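Local coordinates for protein TRAP dicarboxylate transporter, DctP subunit (Chromohalobacter salexigens, PDB 4P1L) that binds D-glucuronate in the periplasm and probably hands it to a TRAP permease for transport into the cytoplasm, at residues K52-V57 / D250-E256; I107-D113 / I321-S326; L138-G142 / A261-R266; Q176-M181 / K299-I303. All blocks are in the same frame, centred on the assembly; numbering follows the deposited sequence.

Interaction 1: residues K52-V57 / D250-E256. With SO4 (sulfate ion), chain E.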
loop_
_atom_site.group_PDB
_atom_site.type_symbol
_atom_site.label_atom_id
_atom_site.label_comp_id
_atom_site.label_asym_id
_atom_site.label_seq_id
_atom_site.Cartn_x
_atom_site.Cartn_y
_atom_site.Cartn_z
ATOM N N LYS A 52 -11.706 2.766 25.173
ATOM C CA LYS A 52 -12.526 3.957 25.016
ATOM C C LYS A 52 -14.011 3.649 24.975
ATOM O O LYS A 52 -14.812 4.534 25.252
ATOM C CB LYS A 52 -12.150 4.719 23.757
ATOM C CG LYS A 52 -10.868 5.532 23.843
ATOM C CD LYS A 52 -10.868 6.588 22.730
ATOM C CE LYS A 52 -9.498 7.192 22.492
ATOM N NZ LYS A 52 -9.099 8.141 23.582
ATOM N N THR A 53 -14.382 2.421 24.597
ATOM C CA THR A 53 -15.795 2.054 24.510
ATOM C C THR A 53 -16.234 1.237 25.716
ATOM O O THR A 53 -17.292 0.623 25.694
ATOM C CB THR A 53 -16.157 1.254 23.220
ATOM O OG1 THR A 53 -15.504 -0.028 23.218
ATOM C CG2 THR A 53 -15.770 2.024 21.983
ATOM N N GLU A 54 -15.398 1.204 26.748
ATOM C CA GLU A 54 -15.696 0.421 27.942
ATOM C C GLU A 54 -16.117 -1.014 27.594
ATOM O O GLU A 54 -17.059 -1.566 28.170
ATOM C CB GLU A 54 -16.765 1.141 28.774
ATOM C CG GLU A 54 -16.282 2.510 29.250
ATOM C CD GLU A 54 -17.399 3.402 29.774
ATOM O OE1 GLU A 54 -18.573 2.974 29.763
ATOM O OE2 GLU A 54 -17.086 4.541 30.188
ATOM N N GLY A 55 -15.399 -1.616 26.646
ATOM C CA GLY A 55 -15.606 -3.011 26.290
ATOM C C GLY A 55 -16.799 -3.292 25.386
ATOM O O GLY A 55 -17.078 -4.447 25.065
ATOM N N ARG A 56 -17.513 -2.250 24.968
ATOM C CA ARG A 56 -18.655 -2.443 24.066
ATOM C C ARG A 56 -18.185 -2.935 22.710
ATOM O O ARG A 56 -18.870 -3.695 22.028
ATOM C CB ARG A 56 -19.448 -1.145 23.891
ATOM C CG ARG A 56 -20.279 -0.745 25.111
ATOM C CD ARG A 56 -21.125 0.459 24.792
ATOM N NE ARG A 56 -20.326 1.669 24.641
ATOM C CZ ARG A 56 -19.875 2.414 25.649
ATOM N NH1 ARG A 56 -20.139 2.082 26.913
ATOM N NH2 ARG A 56 -19.156 3.500 25.395
ATOM N N VAL A 57 -17.007 -2.475 22.313
ATOM C CA VAL A 57 -16.421 -2.908 21.067
ATOM C C VAL A 57 -15.062 -3.483 21.382
ATOM O O VAL A 57 -14.200 -2.783 21.904
ATOM C CB VAL A 57 -16.239 -1.756 20.103
ATOM C CG1 VAL A 57 -15.730 -2.294 18.756
ATOM C CG2 VAL A 57 -17.548 -0.951 19.952
ATOM N N ASP A 250 -19.534 6.168 20.469
ATOM C CA ASP A 250 -18.502 5.175 20.174
ATOM C C ASP A 250 -17.816 5.422 18.816
ATOM O O ASP A 250 -16.598 5.208 18.683
ATOM C CB ASP A 250 -19.066 3.754 20.266
ATOM C CG ASP A 250 -19.197 3.266 21.703
ATOM O OD1 ASP A 250 -18.749 3.981 22.637
ATOM O OD2 ASP A 250 -19.746 2.154 21.896
ATOM N N ARG A 251 -18.566 5.869 17.806
ATOM C CA ARG A 251 -17.933 6.242 16.533
ATOM C C ARG A 251 -16.884 7.328 16.762
ATOM O O ARG A 251 -15.784 7.262 16.231
ATOM C CB ARG A 251 -18.959 6.729 15.496
ATOM C CG ARG A 251 -19.716 5.609 14.755
ATOM C CD ARG A 251 -20.593 6.158 13.616
ATOM N NE ARG A 251 -21.791 6.819 14.119
ATOM C CZ ARG A 251 -22.870 6.160 14.541
ATOM N NH1 ARG A 251 -23.925 6.823 15.006
ATOM N NH2 ARG A 251 -22.899 4.824 14.487
ATOM N N GLN A 252 -17.222 8.345 17.546
ATOM C CA GLN A 252 -16.275 9.441 17.773
ATOM C C GLN A 252 -15.009 8.906 18.459
ATOM O O GLN A 252 -13.876 9.292 18.111
ATOM C CB GLN A 252 -16.935 10.570 18.588
ATOM C CG GLN A 252 -15.951 11.588 19.171
ATOM C CD GLN A 252 -16.635 12.714 19.955
ATOM O OE1 GLN A 252 -17.836 12.965 19.808
ATOM N NE2 GLN A 252 -15.863 13.393 20.795
ATOM N N ALA A 253 -15.200 7.996 19.410
ATOM C CA ALA A 253 -14.084 7.404 20.137
ATOM C C ALA A 253 -13.214 6.530 19.229
ATOM O O ALA A 253 -11.981 6.556 19.321
ATOM C CB ALA A 253 -14.594 6.588 21.340
ATOM N N ILE A 254 -13.845 5.760 18.346
ATOM C CA ILE A 254 -13.111 4.849 17.481
ATOM C C ILE A 254 -12.336 5.636 16.408
ATOM O O ILE A 254 -11.214 5.290 16.049
ATOM C CB ILE A 254 -14.054 3.771 16.902
ATOM C CG1 ILE A 254 -14.565 2.887 18.057
ATOM C CG2 ILE A 254 -13.360 2.925 15.825
ATOM C CD1 ILE A 254 -15.644 1.911 17.666
ATOM N N ARG A 255 -12.936 6.717 15.933
ATOM C CA ARG A 255 -12.263 7.596 14.993
ATOM C C ARG A 255 -11.005 8.176 15.653
ATOM O O ARG A 255 -9.927 8.222 15.037
ATOM C CB ARG A 255 -13.239 8.693 14.540
ATOM C CG ARG A 255 -12.850 9.417 13.297
ATOM C CD ARG A 255 -13.980 10.323 12.787
ATOM N NE ARG A 255 -14.986 9.672 11.928
ATOM C CZ ARG A 255 -14.767 9.270 10.681
ATOM N NH1 ARG A 255 -13.557 9.377 10.147
ATOM N NH2 ARG A 255 -15.746 8.719 9.973
ATOM N N GLU A 256 -11.127 8.598 16.914
ATOM C CA GLU A 256 -9.962 9.082 17.657
ATOM C C GLU A 256 -8.879 7.997 17.793
ATOM O O GLU A 256 -7.700 8.271 17.578
ATOM C CB GLU A 256 -10.351 9.609 19.036
ATOM C CG GLU A 256 -9.175 10.246 19.773
ATOM C CD GLU A 256 -9.535 10.792 21.156
ATOM O OE1 GLU A 256 -10.708 10.661 21.589
ATOM O OE2 GLU A 256 -8.623 11.352 21.808
HETATM S S SO4 E . -19.127 9.654 11.140
HETATM O O1 SO4 E . -18.088 9.753 12.158
HETATM O O2 SO4 E . -19.231 10.924 10.435
HETATM O O3 SO4 E . -18.848 8.611 10.151
HETATM O O4 SO4 E . -20.393 9.313 11.786
HETATM O O HOH W 1 -17.170 5.744 23.978
#
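Asp-250, near the start of the long helix 248-282, takes hold of Arg-56 just beyond the Schellman motif that ends helix 37-52, in which Glu-54, with positive phi, is the C-prime residue. The salt bridge is bidentate and side-on: Arg-56 NE gives its hydrogen to Asp-250 OD2 at 2.8 Å, and NH2 gives one to OD1 at the same distance. Both bonds are nearly straight and use the syn lone pairs, and guanidinium and carboxylate planes lie within 9° of each other. Thr-53 O sits over one face of the guanidinium, 3.1 Å above its plane, while Glu-54 adds a weaker ion pair to NH1. A water also bridges Asp-250 OD1 to Lys-52 O, and Thr-53 CG2 rests 3.6 Å from Asp-250 OD1. Thr-53 OG1 is hydrogen-bonded to Val-49 O in the helix behind it and accepts from Val-57 N. One helical turn on, the methyl of Ala-253 packs against the aliphatic part of Lys-52, with CB to CB 3.9 Å. Ile-254 follows on the buried side, its CD1 meeting Val-57 CG2 tip to tip at 4.1 Å among Phe-45, Val-49 and Trp-26. Arg-255 looks elsewhere and binds a sulfate, probably from the crystallisation liquor, which Trp-243 NE1 also holds. Last comes Glu-256, extended beyond CG, with Lys-52 crossing it at about a right angle; the lysine chain bends at its end (chi4 -74°), leaving NZ 3.6 Å from Glu-256 OE1 in a loose salt bridge.

Interaction 2: residues I107-D113 / I321-S326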
loop_
_atom_site.group_PDB
_atom_site.type_symbol
_atom_site.label_atom_id
_atom_site.label_comp_id
_atom_site.label_asym_id
_atom_site.label_seq_id
_atom_site.Cartn_x
_atom_site.Cartn_y
_atom_site.Cartn_z
ATOM N N ILE A 107 3.058 9.677 -8.880
ATOM C CA ILE A 107 2.128 10.772 -8.668
ATOM C C ILE A 107 2.520 11.597 -7.432
ATOM O O ILE A 107 2.307 12.806 -7.402
ATOM C CB ILE A 107 0.652 10.320 -8.609
ATOM C CG1 ILE A 107 -0.225 11.561 -8.757
ATOM C CG2 ILE A 107 0.358 9.486 -7.359
ATOM C CD1 ILE A 107 -1.645 11.250 -9.062
ATOM N N PHE A 108 3.084 10.940 -6.418
ATOM C CA PHE A 108 3.601 11.630 -5.229
ATOM C C PHE A 108 5.124 11.773 -5.329
ATOM O O PHE A 108 5.802 10.845 -5.760
ATOM C CB PHE A 108 3.260 10.863 -3.939
ATOM C CG PHE A 108 1.790 10.800 -3.634
ATOM C CD1 PHE A 108 1.085 11.956 -3.318
ATOM C CD2 PHE A 108 1.108 9.602 -3.707
ATOM C CE1 PHE A 108 -0.258 11.907 -3.051
ATOM C CE2 PHE A 108 -0.235 9.546 -3.445
ATOM C CZ PHE A 108 -0.922 10.711 -3.131
ATOM N N LYS A 109 5.658 12.932 -4.917
ATOM C CA LYS A 109 7.090 13.189 -4.961
ATOM C C LYS A 109 7.813 12.517 -3.777
ATOM O O LYS A 109 8.994 12.165 -3.869
ATOM C CB LYS A 109 7.353 14.704 -4.934
ATOM C CG LYS A 109 6.930 15.434 -6.196
ATOM C CD LYS A 109 7.300 16.915 -6.160
ATOM C CE LYS A 109 6.851 17.630 -7.444
ATOM N NZ LYS A 109 7.210 19.091 -7.418
ATOM N N SER A 110 7.110 12.360 -2.664
ATOM C CA SER A 110 7.691 11.719 -1.494
ATOM C C SER A 110 6.588 11.247 -0.558
ATOM O O SER A 110 5.440 11.692 -0.666
ATOM C CB SER A 110 8.607 12.701 -0.742
ATOM O OG SER A 110 7.867 13.768 -0.195
ATOM N N PRO A 111 6.931 10.368 0.390
ATOM C CA PRO A 111 5.901 9.972 1.357
ATOM C C PRO A 111 5.394 11.158 2.171
ATOM O O PRO A 111 4.209 11.207 2.551
ATOM C CB PRO A 111 6.625 8.953 2.241
ATOM C CG PRO A 111 7.616 8.314 1.288
ATOM C CD PRO A 111 8.105 9.484 0.425
ATOM N N ASP A 112 6.260 12.132 2.425
ATOM C CA ASP A 112 5.828 13.267 3.241
ATOM C C ASP A 112 4.774 14.092 2.490
ATOM O O ASP A 112 3.818 14.618 3.099
ATOM C CB ASP A 112 7.010 14.141 3.652
ATOM C CG ASP A 112 7.781 13.558 4.829
ATOM O OD1 ASP A 112 7.155 12.856 5.651
ATOM O OD2 ASP A 112 9.001 13.786 4.915
ATOM N N ASP A 113 4.944 14.216 1.175
ATOM C CA ASP A 113 3.941 14.898 0.367
ATOM C C ASP A 113 2.635 14.104 0.435
ATOM O O ASP A 113 1.538 14.667 0.541
ATOM C CB ASP A 113 4.378 15.010 -1.098
ATOM C CG ASP A 113 5.464 16.063 -1.317
ATOM O OD1 ASP A 113 5.161 17.266 -1.279
ATOM O OD2 ASP A 113 6.624 15.681 -1.555
ATOM N N ILE A 321 -3.612 16.737 -7.067
ATOM C CA ILE A 321 -2.529 16.099 -6.348
ATOM C C ILE A 321 -1.179 16.590 -6.884
ATOM O O ILE A 321 -0.259 16.889 -6.116
ATOM C CB ILE A 321 -2.640 14.567 -6.429
ATOM C CG1 ILE A 321 -3.823 14.096 -5.568
ATOM C CG2 ILE A 321 -1.324 13.911 -5.968
ATOM C CD1 ILE A 321 -4.277 12.656 -5.869
ATOM N N GLN A 322 -1.045 16.665 -8.204
ATOM C CA GLN A 322 0.192 17.136 -8.796
ATOM C C GLN A 322 0.459 18.589 -8.384
ATOM O O GLN A 322 1.572 18.941 -8.004
ATOM C CB GLN A 322 0.143 17.056 -10.308
ATOM C CG GLN A 322 0.000 15.637 -10.870
ATOM C CD GLN A 322 -0.210 15.654 -12.375
ATOM O OE1 GLN A 322 -0.968 16.477 -12.906
ATOM N NE2 GLN A 322 0.471 14.757 -13.071
ATOM N N ASP A 323 -0.570 19.418 -8.459
ATOM C CA ASP A 323 -0.420 20.833 -8.177
ATOM C C ASP A 323 -0.081 21.070 -6.707
ATOM O O ASP A 323 0.605 22.037 -6.379
ATOM C CB ASP A 323 -1.683 21.606 -8.568
ATOM C CG ASP A 323 -1.880 21.688 -10.088
ATOM O OD1 ASP A 323 -0.992 21.255 -10.843
ATOM O OD2 ASP A 323 -2.935 22.193 -10.519
ATOM N N ALA A 324 -0.496 20.159 -5.828
ATOM C CA ALA A 324 -0.304 20.367 -4.396
ATOM C C ALA A 324 1.147 20.108 -3.988
ATOM O O ALA A 324 1.497 20.240 -2.811
ATOM C CB ALA A 324 -1.242 19.465 -3.580
ATOM N N GLN A 325 1.989 19.719 -4.934
ATOM C CA GLN A 325 3.376 19.403 -4.606
ATOM C C GLN A 325 4.405 20.293 -5.289
ATOM O O GLN A 325 5.604 20.145 -5.072
ATOM C CB GLN A 325 3.658 17.945 -4.952
ATOM C CG GLN A 325 2.718 17.012 -4.263
ATOM C CD GLN A 325 2.901 15.607 -4.734
ATOM O OE1 GLN A 325 3.825 14.926 -4.306
ATOM N NE2 GLN A 325 2.061 15.178 -5.669
ATOM N N SER A 326 3.947 21.220 -6.111
ATOM C CA SER A 326 4.860 22.197 -6.699
ATOM C C SER A 326 5.944 22.688 -5.729
ATOM O O SER A 326 5.668 23.268 -4.665
ATOM C CB SER A 326 4.063 23.380 -7.242
ATOM O OG SER A 326 3.292 22.949 -8.335
ATOM O OXT SER A 326 7.133 22.503 -6.016
HETATM O O HOH W 2 6.237 19.416 -2.377
#
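The backbones of Asp-113 and Gln-325 approach to 6.7 Å between CA atoms, so the loop leading into helix 111-118 runs beside the C-terminal end of the chain, where helix 315-323 gives way to a type I turn from Asp-323 to Ser-326. Gln-325 reaches across between them. Its amide is used at both ends: NE2 donates to Ile-107 O at 2.9 Å, in that carbonyl's plane, while OE1 accepts from Lys-109 N at 2.8 Å. The second hydrogen of NE2 goes back to Ile-321 O, which it meets from above the carbonyl plane. With CG anti to its own carbonyl carbon (chi1 -56°) and the chain extended beyond it, Gln-325 runs alongside Lys-109 in the opposite direction, and Lys-109 NZ reaches Gln-325 O at 3.0 Å; the C-terminal carboxylate is a long ion-pair partner of the same NZ. Asp-113 CB lies 3.3 Å from Gln-325 OE1, and a water joins Asp-113 OD1, which also pairs with Arg-116, to Gln-325 O. Ser-110 N-caps the helix, its OG accepting from Asp-113 N. Next to these polar groups, Ile-321 CG2 lies 3.7 Å from Phe-108 CE1 and packs on Ile-107 CG1, with Val-101 and Ile-117 close by. Three bonds therefore grip one buried amide, fixing which way round it is turned and tying the last residues of the chain to loop backbone.

Interaction 3: residues L138-G142 / A261-R266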
loop_
_atom_site.group_PDB
_atom_site.type_symbol
_atom_site.label_atom_id
_atom_site.label_comp_id
_atom_site.label_asym_id
_atom_site.label_seq_id
_atom_site.Cartn_x
_atom_site.Cartn_y
_atom_site.Cartn_z
ATOM N N LEU A 138 -10.957 5.602 8.482
ATOM C CA LEU A 138 -10.762 6.310 9.726
ATOM C C LEU A 138 -9.404 7.013 9.797
ATOM O O LEU A 138 -9.255 8.013 10.484
ATOM C CB LEU A 138 -10.873 5.341 10.897
ATOM C CG LEU A 138 -12.197 4.577 10.999
ATOM C CD1 LEU A 138 -12.236 3.804 12.298
ATOM C CD2 LEU A 138 -13.366 5.536 10.903
ATOM N N SER A 139 -8.405 6.460 9.129
ATOM C CA SER A 139 -7.085 7.070 9.122
ATOM C C SER A 139 -6.240 6.456 8.027
ATOM O O SER A 139 -6.616 5.435 7.446
ATOM C CB SER A 139 -6.419 6.903 10.481
ATOM O OG SER A 139 -6.198 5.536 10.768
ATOM N N TRP A 140 -5.109 7.095 7.739
ATOM C CA TRP A 140 -4.203 6.661 6.664
ATOM C C TRP A 140 -2.854 6.236 7.232
ATOM O O TRP A 140 -2.234 7.005 7.952
ATOM C CB TRP A 140 -3.969 7.784 5.662
ATOM C CG TRP A 140 -5.214 8.320 5.048
ATOM C CD1 TRP A 140 -5.800 9.520 5.312
ATOM C CD2 TRP A 140 -6.017 7.688 4.058
ATOM N NE1 TRP A 140 -6.934 9.670 4.559
ATOM C CE2 TRP A 140 -7.080 8.573 3.759
ATOM C CE3 TRP A 140 -5.934 6.483 3.372
ATOM C CZ2 TRP A 140 -8.065 8.274 2.818
ATOM C CZ3 TRP A 140 -6.935 6.182 2.434
ATOM C CH2 TRP A 140 -7.969 7.080 2.167
ATOM N N PHE A 141 -2.431 5.021 6.894
ATOM C CA PHE A 141 -1.099 4.512 7.200
ATOM C C PHE A 141 -0.154 4.808 6.016
ATOM O O PHE A 141 -0.588 4.884 4.853
ATOM C CB PHE A 141 -1.117 2.992 7.413
ATOM C CG PHE A 141 -1.739 2.515 8.717
ATOM C CD1 PHE A 141 -2.279 3.389 9.631
ATOM C CD2 PHE A 141 -1.786 1.155 9.005
ATOM C CE1 PHE A 141 -2.868 2.917 10.814
ATOM C CE2 PHE A 141 -2.349 0.688 10.187
ATOM C CZ PHE A 141 -2.894 1.581 11.084
ATOM N N GLY A 142 1.141 4.930 6.300
ATOM C CA GLY A 142 2.149 5.009 5.259
ATOM C C GLY A 142 2.715 3.663 4.818
ATOM O O GLY A 142 2.687 2.688 5.575
ATOM N N ALA A 261 -3.672 5.671 16.229
ATOM C CA ALA A 261 -2.977 4.513 15.655
ATOM C C ALA A 261 -2.187 4.856 14.392
ATOM O O ALA A 261 -1.096 4.316 14.190
ATOM C CB ALA A 261 -3.953 3.391 15.362
ATOM N N ALA A 262 -2.731 5.714 13.520
ATOM C CA ALA A 262 -2.002 6.142 12.312
ATOM C C ALA A 262 -0.780 6.987 12.676
ATOM O O ALA A 262 0.287 6.841 12.081
ATOM C CB ALA A 262 -2.915 6.931 11.356
ATOM N N LYS A 263 -0.919 7.862 13.667
ATOM C CA LYS A 263 0.226 8.656 14.098
ATOM C C LYS A 263 1.356 7.718 14.576
ATOM O O LYS A 263 2.546 7.920 14.276
ATOM C CB LYS A 263 -0.192 9.636 15.196
ATOM C CG LYS A 263 0.906 10.605 15.606
ATOM C CD LYS A 263 0.340 11.812 16.378
ATOM C CE LYS A 263 1.418 12.573 17.143
ATOM N NZ LYS A 263 1.743 11.938 18.461
ATOM N N GLU A 264 0.963 6.677 15.298
ATOM C CA GLU A 264 1.916 5.697 15.828
ATOM C C GLU A 264 2.529 4.916 14.667
ATOM O O GLU A 264 3.745 4.747 14.593
ATOM C CB GLU A 264 1.236 4.718 16.795
ATOM C CG GLU A 264 2.212 3.659 17.308
ATOM C CD GLU A 264 1.577 2.569 18.157
ATOM O OE1 GLU A 264 0.344 2.539 18.300
ATOM O OE2 GLU A 264 2.327 1.734 18.690
ATOM N N GLN A 265 1.669 4.438 13.767
ATOM C CA GLN A 265 2.131 3.673 12.617
ATOM C C GLN A 265 3.177 4.438 11.808
ATOM O O GLN A 265 4.151 3.854 11.339
ATOM C CB GLN A 265 0.973 3.302 11.712
ATOM C CG GLN A 265 1.371 2.334 10.611
ATOM C CD GLN A 265 1.833 2.996 9.323
ATOM O OE1 GLN A 265 1.618 4.182 9.081
ATOM N NE2 GLN A 265 2.462 2.218 8.482
ATOM N N ARG A 266 2.977 5.737 11.611
ATOM C CA ARG A 266 3.923 6.504 10.788
ATOM C C ARG A 266 5.286 6.664 11.484
ATOM O O ARG A 266 6.334 6.617 10.831
ATOM C CB ARG A 266 3.334 7.856 10.416
ATOM C CG ARG A 266 2.065 7.731 9.575
ATOM C CD ARG A 266 1.483 9.095 9.307
ATOM N NE ARG A 266 0.153 9.025 8.718
ATOM C CZ ARG A 266 -0.527 10.091 8.321
ATOM N NH1 ARG A 266 0.005 11.306 8.395
ATOM N NH2 ARG A 266 -1.725 9.935 7.795
#
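The Phe-141 ring has the side chain of Gln-265 over one face: CG stands 3.8 Å from the ring centroid, a CH-pi contact displaced toward the rim, and the amide continues stacked, its plane 10° from that of the ring. At the ring's edge, in plane, comes the methyl of Ala-262, its CB 4.0 Å from Phe-141 CD1. The guanidinium of Arg-266 is turned edge-on to the backbone, NE and NH2 both donating to Trp-140 O from the same face of that carbonyl; the shorter bond, from NH2, is 3.0 Å. Its NH1 pairs with Asp-119. Strand 135-141 is an outermost strand of the five-stranded sheet, and the 261-266 piece of helix 248-282 runs almost parallel to its 138-141 piece, the two axes 5° and 7.6 Å apart. Small residues probably allow this closeness: Ser-139 CB touches Ala-262 CB at 3.6 Å, while Ser-139 OG bonds to Ala-258 O. A classic bulge opposite Leu-236 lies at Leu-138 and Ser-139. Gln-265 bends at chi2 (-90°), which lays its amide along Gly-142, just past the strand: OE1 accepts from Gly-142 N at 2.9 Å, and NE2 donates to Gly-142 O at 3.0 Å on a lone pair. Replaced by leucine, Gln-265 would probably leave both polar atoms of Gly-142 without these mates and Asn-38 OD1 without its NE2 donor. On the sheet side, Phe-141 touches Glu-234, one of the residues that bind D-glucuronate.

Interaction 4: residues Q176-M181 / K299-I303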
loop_
_atom_site.group_PDB
_atom_site.type_symbol
_atom_site.label_atom_id
_atom_site.label_comp_id
_atom_site.label_asym_id
_atom_site.label_seq_id
_atom_site.Cartn_x
_atom_site.Cartn_y
_atom_site.Cartn_z
ATOM N N GLN A 176 0.901 -2.197 -16.875
ATOM C CA GLN A 176 1.217 -1.132 -17.799
ATOM C C GLN A 176 2.519 -0.460 -17.373
ATOM O O GLN A 176 3.382 -0.160 -18.216
ATOM C CB GLN A 176 0.060 -0.133 -17.903
ATOM C CG GLN A 176 0.016 0.597 -19.202
ATOM C CD GLN A 176 -1.136 1.577 -19.277
ATOM O OE1 GLN A 176 -1.883 1.761 -18.299
ATOM N NE2 GLN A 176 -1.266 2.242 -20.426
HETATM N N MSE A 177 2.670 -0.228 -16.079
HETATM C CA MSE A 177 3.894 0.395 -15.551
HETATM C C MSE A 177 5.168 -0.395 -15.905
HETATM O O MSE A 177 6.110 0.167 -16.481
HETATM C CB MSE A 177 3.790 0.545 -14.032
HETATM C CG MSE A 177 5.043 1.070 -13.368
HETATM SE SE MSE A 177 4.880 1.086 -11.429
HETATM C CE MSE A 177 5.252 -0.839 -11.171
ATOM N N ILE A 178 5.189 -1.690 -15.586
ATOM C CA ILE A 178 6.330 -2.525 -15.919
ATOM C C ILE A 178 6.566 -2.589 -17.445
ATOM O O ILE A 178 7.711 -2.528 -17.924
ATOM C CB ILE A 178 6.164 -3.940 -15.373
ATOM C CG1 ILE A 178 6.109 -3.937 -13.837
ATOM C CG2 ILE A 178 7.316 -4.853 -15.863
ATOM C CD1 ILE A 178 7.359 -3.419 -13.164
ATOM N N ASP A 179 5.488 -2.714 -18.207
ATOM C CA ASP A 179 5.600 -2.809 -19.639
ATOM C C ASP A 179 6.210 -1.562 -20.241
ATOM O O ASP A 179 7.038 -1.650 -21.138
ATOM C CB ASP A 179 4.225 -3.051 -20.292
ATOM C CG ASP A 179 3.715 -4.448 -20.082
ATOM O OD1 ASP A 179 4.348 -5.235 -19.335
ATOM O OD2 ASP A 179 2.662 -4.751 -20.648
ATOM N N GLU A 180 5.770 -0.401 -19.772
ATOM C CA GLU A 180 6.337 0.862 -20.227
ATOM C C GLU A 180 7.802 1.029 -19.795
ATOM O O GLU A 180 8.584 1.666 -20.493
ATOM C CB GLU A 180 5.509 2.029 -19.699
ATOM C CG GLU A 180 4.103 2.135 -20.365
ATOM C CD GLU A 180 4.145 2.508 -21.839
ATOM O OE1 GLU A 180 5.242 2.729 -22.385
ATOM O OE2 GLU A 180 3.066 2.582 -22.460
HETATM N N MSE A 181 8.171 0.481 -18.644
HETATM C CA MSE A 181 9.575 0.509 -18.256
HETATM C C MSE A 181 10.427 -0.351 -19.174
HETATM O O MSE A 181 11.600 -0.049 -19.352
HETATM C CB MSE A 181 9.763 0.032 -16.835
HETATM C CG MSE A 181 9.242 0.993 -15.807
HETATM SE SE MSE A 181 9.575 0.272 -14.009
HETATM C CE MSE A 181 8.800 1.710 -12.965
ATOM N N LYS A 299 8.627 7.860 -18.999
ATOM C CA LYS A 299 8.016 6.732 -19.702
ATOM C C LYS A 299 6.573 6.431 -19.271
ATOM O O LYS A 299 5.882 5.639 -19.925
ATOM C CB LYS A 299 8.879 5.488 -19.527
ATOM C CG LYS A 299 10.133 5.522 -20.388
ATOM C CD LYS A 299 10.829 4.198 -20.333
ATOM C CE LYS A 299 11.486 3.842 -21.660
ATOM N NZ LYS A 299 12.526 4.816 -22.017
HETATM N N MSE A 300 6.133 7.021 -18.158
HETATM C CA MSE A 300 4.795 6.765 -17.634
HETATM C C MSE A 300 3.689 7.613 -18.277
HETATM O O MSE A 300 2.501 7.380 -18.029
HETATM C CB MSE A 300 4.753 6.977 -16.119
HETATM C CG MSE A 300 5.849 6.252 -15.367
HETATM SE SE MSE A 300 5.654 4.277 -15.460
HETATM C CE MSE A 300 6.827 3.858 -16.917
ATOM N N GLN A 301 4.062 8.578 -19.106
ATOM C CA GLN A 301 3.086 9.499 -19.700
ATOM C C GLN A 301 1.853 8.830 -20.337
ATOM O O GLN A 301 0.715 9.279 -20.118
ATOM C CB GLN A 301 3.772 10.412 -20.727
ATOM C CG GLN A 301 2.885 11.582 -21.175
ATOM C CD GLN A 301 2.575 12.532 -20.033
ATOM O OE1 GLN A 301 3.476 13.050 -19.373
ATOM N NE2 GLN A 301 1.290 12.750 -19.779
ATOM N N PRO A 302 2.054 7.747 -21.109
ATOM C CA PRO A 302 0.899 7.110 -21.750
ATOM C C PRO A 302 -0.086 6.573 -20.734
ATOM O O PRO A 302 -1.284 6.511 -21.016
ATOM C CB PRO A 302 1.520 5.937 -22.529
ATOM C CG PRO A 302 2.939 6.355 -22.760
ATOM C CD PRO A 302 3.329 7.139 -21.545
ATOM N N ILE A 303 0.418 6.180 -19.562
ATOM C CA ILE A 303 -0.436 5.680 -18.491
ATOM C C ILE A 303 -1.364 6.799 -17.993
ATOM O O ILE A 303 -2.579 6.612 -17.815
ATOM C CB ILE A 303 0.409 5.071 -17.349
ATOM C CG1 ILE A 303 1.234 3.906 -17.910
ATOM C CG2 ILE A 303 -0.479 4.577 -16.252
ATOM C CD1 ILE A 303 2.135 3.209 -16.866
HETATM O O HOH W 3 -3.746 4.089 -18.071
HETATM O O HOH W 4 6.479 5.110 -22.453
#
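Two helices of the solute-binding fold meet here, the C-terminal half of helix 172-181 and the residues leading into and starting helix 301-310, in a contact that is mostly apolar and bridged by water at its margin. Ile-303 is the wedge: its CD1 reaches Met-177 N at 3.6 Å, and its CG1 lies 3.6 Å from Gln-176 CD. Gln-176 runs alongside the isoleucine in the opposite direction, extended beyond CG, so its aliphatic part and amide carbon cover the branch while OE1 accepts a hydrogen bond from a water that also donates to Ile-303 O. An alanine in place of Gln-176 is likely to uncover CG1 of Ile-303 and to leave that water without one of its acceptors. Next to the wedge, Met-300, a selenomethionine like Met-177 and Met-181, bends at chi2 (-67°) and again at chi3 (96°), bringing CE to 3.6 Å from Glu-180 CB and 3.9 Å from Met-181 CG, with SE 3.9 Å from Met-177 CG. Glu-180 is bent at chi2 as well, which places OE2 3.7 Å from Pro-302 CB. Lys-299 lays its CD 3.4 Å from Glu-180 O, its aliphatic part, not its amine, passing the carbonyl. Deeper in, Met-177 packs on His-229 and Leu-230 of strand 223-230, Ile-178 covers Val-166 and Val-168 of strand 165-168, and Met-300 leans on Pro-105 and Phe-106, so helix 172-181 is sandwiched between strands and helix 301-310.

In the fold
Interactions 1 and 3 share helix 248-282: they are about 17 Å apart between centres and touch where Ile-254 and Arg-255 pack on Leu-138, so one long helix is fastened first to the turn after helix 37-52 and then to edge strand 135-141. Interactions 2 and 4 use the consecutive helices 315-323 and 301-310, their centres about 19 Å apart, and tie late helices, and in interaction 2 the chain end, to earlier parts. Interaction 4 falls between the segments of interaction 2 in sequence, as does interaction 3. Interactions 3 and 4 lie on opposite sides of the chain's centre, their centres about 30 Å apart, each with a side chain within about 10 Å of the bound sugar acid.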